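Local coordinates for protein DNA replication factor Cdt1 (Mus musculus, PDB 3A4C) that helps license DNA replication by promoting, with CDC6 and the origin recognition complex, the loading of the MCM complex onto DNA, and also serves in mitosis, at residues Q5-R8 and L9-L12. Sequence-based numbering, arbitrary orientation.
Sequences QELR and LQRL
Four consecutive i to i+4 backbone hydrogen bonds tie Gln5-Arg8 to Leu9-Leu12, the shortest from Leu12 N to Arg8 O (2.8 Å, N-H...O angle 165°); the others, Leu9 N to Gln5 O, Gln10 N to Glu6 O and Arg11 N to Leu7 O, each measure 3.0 Å. This unbroken series marks regular alpha-helix. Two of the charged side chains have partners outside these turns: Arg8 NH2 forms a salt bridge with Glu104 of helix 90-104, and Glu6 OE1 one with Arg1. The turns belong to the long N-terminal helix 3-27 of the Cdt1 C-terminal domain, a winged helix fold, where Arg8 and Arg11 also touch helix 53-66.

Leu7 CD2 sits over one face of the Arg11 guanidinium, 3.3 Å above its plane and displaced toward the rim, with Arg11 NH2 3.5 Å from that methyl. Different first torsions bring the pair together: Leu7 sends CG beside its carbonyl carbon (chi1 -178°), Arg11 beside its backbone N (chi1 -68°). One residue further on, the extended Arg8 chain crosses Leu12 at a slant, Arg8 NE 3.8 Å from Leu12 CD1. Gln10, the most exposed residue of the contact, lies across Glu6 at roughly a right angle, Gln10 CG 4.0 Å from Glu6 OE2, while Gln10 OE1 approaches Leu7 CD1 at 3.7 Å.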
loop_
_atom_site.group_PDB
_atom_site.type_symbol
_atom_site.label_atom_id
_atom_site.label_comp_id
_atom_site.label_asym_id
_atom_site.label_seq_id
_atom_site.Cartn_x
_atom_site.Cartn_y
_atom_site.Cartn_z
ATOM N N GLN A 5 8.524 -13.950 9.979
ATOM C CA GLN A 5 9.038 -12.634 10.301
ATOM C C GLN A 5 9.988 -12.154 9.213
ATOM O O GLN A 5 10.043 -10.965 8.906
ATOM C CB GLN A 5 9.752 -12.670 11.647
ATOM C CG GLN A 5 10.118 -11.309 12.177
ATOM C CD GLN A 5 10.620 -11.371 13.597
ATOM O OE1 GLN A 5 11.763 -11.744 13.842
ATOM N NE2 GLN A 5 9.768 -11.000 14.544
ATOM N N GLU A 6 10.754 -13.070 8.634
ATOM C CA GLU A 6 11.619 -12.677 7.534
ATOM C C GLU A 6 10.756 -12.205 6.365
ATOM O O GLU A 6 11.093 -11.244 5.675
ATOM C CB GLU A 6 12.542 -13.820 7.108
ATOM C CG GLU A 6 13.499 -13.437 5.982
ATOM C CD GLU A 6 14.378 -12.239 6.328
ATOM O OE1 GLU A 6 15.069 -12.283 7.371
ATOM O OE2 GLU A 6 14.386 -11.256 5.551
ATOM N N LEU A 7 9.628 -12.874 6.160
ATOM C CA LEU A 7 8.706 -12.480 5.107
ATOM C C LEU A 7 8.141 -11.092 5.370
ATOM O O LEU A 7 8.108 -10.251 4.475
ATOM C CB LEU A 7 7.575 -13.486 4.981
ATOM C CG LEU A 7 6.572 -13.192 3.871
ATOM C CD1 LEU A 7 7.291 -12.986 2.543
ATOM C CD2 LEU A 7 5.553 -14.317 3.777
ATOM N N ARG A 8 7.699 -10.844 6.599
ATOM C CA ARG A 8 7.197 -9.520 6.939
ATOM C C ARG A 8 8.244 -8.435 6.679
ATOM O O ARG A 8 7.936 -7.385 6.121
ATOM C CB ARG A 8 6.728 -9.434 8.394
ATOM C CG ARG A 8 6.076 -8.075 8.700
ATOM C CD ARG A 8 5.536 -7.987 10.117
ATOM N NE ARG A 8 5.017 -6.654 10.430
ATOM C CZ ARG A 8 3.851 -6.184 10.001
ATOM N NH1 ARG A 8 3.078 -6.927 9.212
ATOM N NH2 ARG A 8 3.459 -4.971 10.356
ATOM N N LEU A 9 9.476 -8.679 7.105
ATOM C CA LEU A 9 10.537 -7.705 6.883
ATOM C C LEU A 9 10.736 -7.463 5.380
ATOM O O LEU A 9 10.949 -6.334 4.957
ATOM C CB LEU A 9 11.841 -8.172 7.535
ATOM C CG LEU A 9 12.928 -7.108 7.647
ATOM C CD1 LEU A 9 12.449 -5.946 8.496
ATOM C CD2 LEU A 9 14.198 -7.711 8.225
ATOM N N GLN A 10 10.668 -8.527 4.584
ATOM C CA GLN A 10 10.724 -8.406 3.124
ATOM C C GLN A 10 9.639 -7.468 2.597
ATOM O O GLN A 10 9.898 -6.591 1.777
ATOM C CB GLN A 10 10.568 -9.777 2.456
ATOM C CG GLN A 10 11.810 -10.665 2.570
ATOM C CD GLN A 10 11.634 -12.027 1.917
ATOM O OE1 GLN A 10 10.634 -12.287 1.243
ATOM N NE2 GLN A 10 12.614 -12.905 2.115
ATOM N N ARG A 11 8.418 -7.668 3.071
ATOM C CA ARG A 11 7.282 -6.869 2.625
ATOM C C ARG A 11 7.418 -5.431 3.079
ATOM O O ARG A 11 7.187 -4.505 2.306
ATOM C CB ARG A 11 5.983 -7.469 3.169
ATOM C CG ARG A 11 5.654 -8.827 2.557
ATOM C CD ARG A 11 4.451 -9.469 3.217
ATOM N NE ARG A 11 3.950 -10.607 2.443
ATOM C CZ ARG A 11 3.320 -11.654 2.974
ATOM N NH1 ARG A 11 3.128 -11.727 4.287
ATOM N NH2 ARG A 11 2.896 -12.637 2.197
ATOM N N LEU A 12 7.798 -5.240 4.339
ATOM C CA LEU A 12 7.921 -3.894 4.899
ATOM C C LEU A 12 8.964 -3.068 4.150
ATOM O O LEU A 12 8.838 -1.848 4.008
ATOM C CB LEU A 12 8.263 -3.958 6.391
ATOM C CG LEU A 12 7.169 -4.494 7.324
ATOM C CD1 LEU A 12 7.654 -4.495 8.771
ATOM C CD2 LEU A 12 5.907 -3.672 7.192
#